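Local atomic coordinates of glycogen accumulation regulator GarA (Mycobacterium tuberculosis, PDB entry 6I2P), a protein that uses a forkhead-associated (FHA) domain, a module that typically recognises phosphothreonine, and probably regulates glycogen accumulation. Residues 119-123 with 124-128; 93-96 with 97-101. All coordinates share one frame; numbering follows the deposited sequence.

Contact 1: 119-123 with 124-128; sequences GTYVN and REPVD
Val-122 and Val-127 meet on one face of a beta hairpin, strands 120-122 and 125-127 joined by a two-residue type I' turn, at the edge of a sheet of the FHA domain. This is the tight part: Val-122 CG2 lies 3.8 Å from Val-127 CG2, the two side chains crossing at a slant, and Val-111 of strand 108-113 touches Val-122 from the interior. Beside them, Val-127 N bonds almost straight to Thr-120 O (2.9 Å). Val-122 and Glu-125 form a hydrogen-bonded pair: Val-122 N to Glu-125 O is 3.0 Å, whereas Glu-125 N, 3.1 Å from Val-122 O, approaches from above the carbonyl plane. On the reverse face Tyr-121 and Pro-126 form a non-hydrogen-bonded antiparallel pair. Because Tyr-121 CG stands beside its own backbone N (chi1 -54°), the ring lies obliquely beside the proline, CE2 reaching Pro-126 CB at 3.7 Å. Pro-126 is exposed, but the tyrosine is also touched by Ser-32 and Glu-33. The turn is the solvent side, with Asn-123 and Arg-124 both at positive phi (55° and 76°), as type I' requires. Their polar ends bond elsewhere, Asn-123 to Asp-136 and Glu-137, Arg-124 NH1 to Asp-35 O. At the open end of the ladder a water bridges the strands, accepting from Thr-120 N at 2.8 Å and donating to Val-127 O at 2.7 Å.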
loop_
_atom_site.group_PDB
_atom_site.type_symbol
_atom_site.label_atom_id
_atom_site.label_comp_id
_atom_site.label_asym_id
_atom_site.label_seq_id
_atom_site.Cartn_x
_atom_site.Cartn_y
_atom_site.Cartn_z
ATOM N N GLY C 119 9.872 9.065 5.554
ATOM C CA GLY C 119 10.084 10.193 6.456
ATOM C C GLY C 119 9.746 9.987 7.918
ATOM O O GLY C 119 9.257 8.933 8.327
ATOM N N THR C 120 10.036 11.020 8.718
ATOM C CA THR C 120 9.783 11.072 10.156
ATOM C C THR C 120 8.817 12.226 10.432
ATOM O O THR C 120 8.977 13.321 9.887
ATOM C CB THR C 120 11.105 11.167 10.947
ATOM O OG1 THR C 120 11.977 10.123 10.514
ATOM C CG2 THR C 120 10.897 11.047 12.457
ATOM N N TYR C 121 7.811 11.969 11.270
ATOM C CA TYR C 121 6.796 12.954 11.622
ATOM C C TYR C 121 6.782 13.205 13.118
ATOM O O TYR C 121 6.902 12.268 13.910
ATOM C CB TYR C 121 5.399 12.500 11.150
ATOM C CG TYR C 121 5.316 12.161 9.676
ATOM C CD1 TYR C 121 5.666 10.896 9.209
ATOM C CD2 TYR C 121 4.829 13.082 8.755
ATOM C CE1 TYR C 121 5.592 10.577 7.854
ATOM C CE2 TYR C 121 4.726 12.767 7.399
ATOM C CZ TYR C 121 5.117 11.513 6.953
ATOM O OH TYR C 121 5.024 11.188 5.622
ATOM N N VAL C 122 6.660 14.476 13.503
ATOM C CA VAL C 122 6.542 14.898 14.897
ATOM C C VAL C 122 5.234 15.654 14.976
ATOM O O VAL C 122 5.065 16.654 14.273
ATOM C CB VAL C 122 7.758 15.711 15.420
ATOM C CG1 VAL C 122 7.475 16.311 16.801
ATOM C CG2 VAL C 122 9.002 14.835 15.469
ATOM N N ASN C 123 4.288 15.127 15.773
ATOM C CA ASN C 123 2.938 15.673 15.959
ATOM C C ASN C 123 2.202 15.837 14.607
ATOM O O ASN C 123 1.591 16.879 14.340
ATOM C CB ASN C 123 2.962 16.964 16.808
ATOM C CG ASN C 123 3.567 16.785 18.187
ATOM O OD1 ASN C 123 3.541 15.701 18.782
ATOM N ND2 ASN C 123 4.132 17.853 18.728
ATOM N N ARG C 124 2.303 14.779 13.743
ATOM C CA ARG C 124 1.698 14.659 12.402
ATOM C C ARG C 124 2.398 15.474 11.308
ATOM O O ARG C 124 2.006 15.386 10.142
ATOM C CB ARG C 124 0.207 15.038 12.415
ATOM C CG ARG C 124 -0.700 14.150 13.241
ATOM C CD ARG C 124 -2.142 14.617 13.089
ATOM N NE ARG C 124 -2.598 14.612 11.692
ATOM C CZ ARG C 124 -2.989 13.525 11.036
ATOM N NH1 ARG C 124 -3.386 13.610 9.775
ATOM N NH2 ARG C 124 -2.997 12.346 11.639
ATOM N N GLU C 125 3.411 16.273 11.675
ATOM C CA GLU C 125 4.103 17.155 10.741
ATOM C C GLU C 125 5.433 16.569 10.257
ATOM O O GLU C 125 6.255 16.187 11.095
ATOM C CB GLU C 125 4.293 18.554 11.351
ATOM C CG GLU C 125 2.992 19.303 11.599
ATOM C CD GLU C 125 2.454 20.084 10.415
ATOM O OE1 GLU C 125 2.468 21.335 10.481
ATOM O OE2 GLU C 125 2.015 19.453 9.427
ATOM N N PRO C 126 5.665 16.498 8.919
ATOM C CA PRO C 126 6.939 15.940 8.422
ATOM C C PRO C 126 8.142 16.800 8.797
ATOM O O PRO C 126 8.092 18.026 8.660
ATOM C CB PRO C 126 6.729 15.854 6.904
ATOM C CG PRO C 126 5.670 16.862 6.606
ATOM C CD PRO C 126 4.779 16.904 7.807
ATOM N N VAL C 127 9.195 16.161 9.339
ATOM C CA VAL C 127 10.393 16.869 9.806
ATOM C C VAL C 127 11.694 16.213 9.358
ATOM O O VAL C 127 11.750 14.996 9.147
ATOM C CB VAL C 127 10.412 17.102 11.353
ATOM C CG1 VAL C 127 9.272 18.004 11.821
ATOM C CG2 VAL C 127 10.438 15.787 12.136
ATOM N N ASP C 128 12.753 17.026 9.269
ATOM C CA ASP C 128 14.110 16.566 9.010
ATOM C C ASP C 128 14.726 16.388 10.409
ATOM O O ASP C 128 15.285 15.335 10.713
ATOM C CB ASP C 128 14.893 17.602 8.190
ATOM C CG ASP C 128 14.403 17.806 6.770
ATOM O OD1 ASP C 128 14.195 16.797 6.061
ATOM O OD2 ASP C 128 14.258 18.974 6.354
HETATM O O HOH W 1 10.663 13.365 7.285
HETATM O O HOH W 2 3.607 12.285 14.704
#

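Contact 2: 93-96 with 97-101; sequences VTVS and RRHAE. With SO4 (sulfate ion), chain L.
Ser-96 and His-99 face each other across a short loop as the serine and histidine of the Ser-x-x-His motif familiar in FHA domains, just before strand 100-105 on the side that in this family binds phosphopeptides. The approach to this pair begins at Val-93, whose N donates to O3 of a sulfate ion, probably from the crystallisation liquor, at 3.0 Å; the ion is also held by Lys-142 and by the chain of another protein. Val-93 CG2 lies 3.4 Å from the same O3. Thr-94 points its CB away from 97-101, its OG1 bonded to Asp-92 and its O to Asn-118. The side chains of Val-95 and His-99 then cross at about a right angle, with Val-95 CG1, anti to its backbone N, lying 3.8 Å from His-99 ND1. At Ser-96 the backbone itself makes the bond: its N donates to ND1 of His-99 at 3.2 Å, with an angle of 166° at the hydrogen, and lies only 7° out of the ring plane. ND1 therefore acts as acceptor while NE2 bonds to Gly-119 O, a pattern that fits the NE2-protonated tautomer and fixes the ring's rotation. Ser-96 OG, by contrast, bonds to Leu-117 N and to a modified side chain of the other protein, and Arg-97 NH2 likewise bonds to a modified side chain there, consistent with phosphopeptide recognition. Beyond the loop, His-99 and Ala-100 both face Ala-80 in a classic beta bulge. Within the bend, Ser-96 CB sits 3.4 Å from Arg-98 O.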
loop_
_atom_site.group_PDB
_atom_site.type_symbol
_atom_site.label_atom_id
_atom_site.label_comp_id
_atom_site.label_asym_id
_atom_site.label_seq_id
_atom_site.Cartn_x
_atom_site.Cartn_y
_atom_site.Cartn_z
ATOM N N VAL C 93 7.543 -2.943 7.374
ATOM C CA VAL C 93 7.900 -2.819 5.943
ATOM C C VAL C 93 8.143 -1.363 5.484
ATOM O O VAL C 93 8.956 -1.143 4.583
ATOM C CB VAL C 93 6.917 -3.545 4.969
ATOM C CG1 VAL C 93 6.968 -5.055 5.154
ATOM C CG2 VAL C 93 5.479 -3.026 5.084
ATOM N N THR C 94 7.449 -0.392 6.099
ATOM C CA THR C 94 7.545 1.030 5.768
ATOM C C THR C 94 8.700 1.747 6.509
ATOM O O THR C 94 9.039 2.870 6.145
ATOM C CB THR C 94 6.183 1.724 5.969
ATOM O OG1 THR C 94 5.807 1.659 7.343
ATOM C CG2 THR C 94 5.078 1.125 5.091
ATOM N N VAL C 95 9.312 1.103 7.521
ATOM C CA VAL C 95 10.442 1.669 8.267
ATOM C C VAL C 95 11.727 1.327 7.500
ATOM O O VAL C 95 11.929 0.174 7.121
ATOM C CB VAL C 95 10.513 1.186 9.763
ATOM C CG1 VAL C 95 11.747 1.740 10.480
ATOM C CG2 VAL C 95 9.247 1.549 10.538
ATOM N N SER C 96 12.594 2.328 7.280
ATOM C CA SER C 96 13.881 2.133 6.622
ATOM C C SER C 96 14.839 1.473 7.602
ATOM O O SER C 96 14.696 1.673 8.809
ATOM C CB SER C 96 14.459 3.474 6.172
ATOM O OG SER C 96 13.672 4.053 5.148
ATOM N N ARG C 97 15.822 0.696 7.091
ATOM C CA ARG C 97 16.855 0.036 7.906
ATOM C C ARG C 97 17.576 1.092 8.753
ATOM O O ARG C 97 17.730 0.923 9.962
ATOM C CB ARG C 97 17.820 -0.761 7.018
ATOM C CG ARG C 97 17.182 -2.049 6.522
ATOM C CD ARG C 97 17.810 -2.558 5.247
ATOM N NE ARG C 97 17.256 -1.905 4.060
ATOM C CZ ARG C 97 17.488 -2.302 2.813
ATOM N NH1 ARG C 97 18.240 -3.371 2.579
ATOM N NH2 ARG C 97 16.950 -1.650 1.793
ATOM N N ARG C 98 17.919 2.223 8.118
ATOM C CA ARG C 98 18.486 3.415 8.744
ATOM C C ARG C 98 17.383 4.460 8.561
ATOM O O ARG C 98 17.218 4.984 7.465
ATOM C CB ARG C 98 19.804 3.851 8.048
ATOM C CG ARG C 98 20.896 2.772 7.967
ATOM C CD ARG C 98 21.571 2.505 9.298
ATOM N NE ARG C 98 22.556 1.428 9.192
ATOM C CZ ARG C 98 22.752 0.503 10.124
ATOM N NH1 ARG C 98 22.033 0.511 11.237
ATOM N NH2 ARG C 98 23.666 -0.441 9.948
ATOM N N HIS C 99 16.547 4.670 9.584
ATOM C CA HIS C 99 15.415 5.593 9.461
ATOM C C HIS C 99 15.682 6.909 10.162
ATOM O O HIS C 99 15.683 7.960 9.518
ATOM C CB HIS C 99 14.105 4.949 9.985
ATOM C CG HIS C 99 12.855 5.686 9.592
ATOM N ND1 HIS C 99 11.926 5.117 8.738
ATOM C CD2 HIS C 99 12.425 6.924 9.939
ATOM C CE1 HIS C 99 10.957 6.010 8.609
ATOM N NE2 HIS C 99 11.217 7.116 9.307
ATOM N N ALA C 100 15.915 6.844 11.486
ATOM C CA ALA C 100 16.105 8.019 12.318
ATOM C C ALA C 100 17.100 7.803 13.462
ATOM O O ALA C 100 17.589 6.694 13.687
ATOM C CB ALA C 100 14.748 8.463 12.880
ATOM N N GLU C 101 17.400 8.887 14.168
ATOM C CA GLU C 101 18.266 8.914 15.338
ATOM C C GLU C 101 17.699 9.885 16.356
ATOM O O GLU C 101 17.172 10.937 15.994
ATOM C CB GLU C 101 19.707 9.312 14.978
ATOM C CG GLU C 101 20.510 8.176 14.367
ATOM C CD GLU C 101 21.902 8.518 13.878
ATOM O OE1 GLU C 101 22.641 7.569 13.525
ATOM O OE2 GLU C 101 22.257 9.722 13.853
HETATM S S SO4 L . 3.958 -4.968 8.640
HETATM O O1 SO4 L . 2.533 -4.636 8.533
HETATM O O2 SO4 L . 4.267 -6.078 7.737
HETATM O O3 SO4 L . 4.765 -3.802 8.282
HETATM O O4 SO4 L . 4.281 -5.353 10.020
#

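Both contacts are local and lie in the same FHA domain, their centres about 13 Å apart, yet their chemistry differs. Contact 2 is largely buried and belongs to the loop between strands 88-89 and 100-105, where a ring nitrogen accepts a backbone N-H and nearby polar groups reach another protein. Contact 1 is partly buried, a hairpin at the border of a sheet, governed by strand pairing, apolar packing and a bridging water; no other protein chain of the assembly touches it. They meet chiefly at His-99, whose CD2 lies 3.3 Å from Thr-120 OG1 and whose NE2 is 2.8 Å from Gly-119 O, joining loop to hairpin.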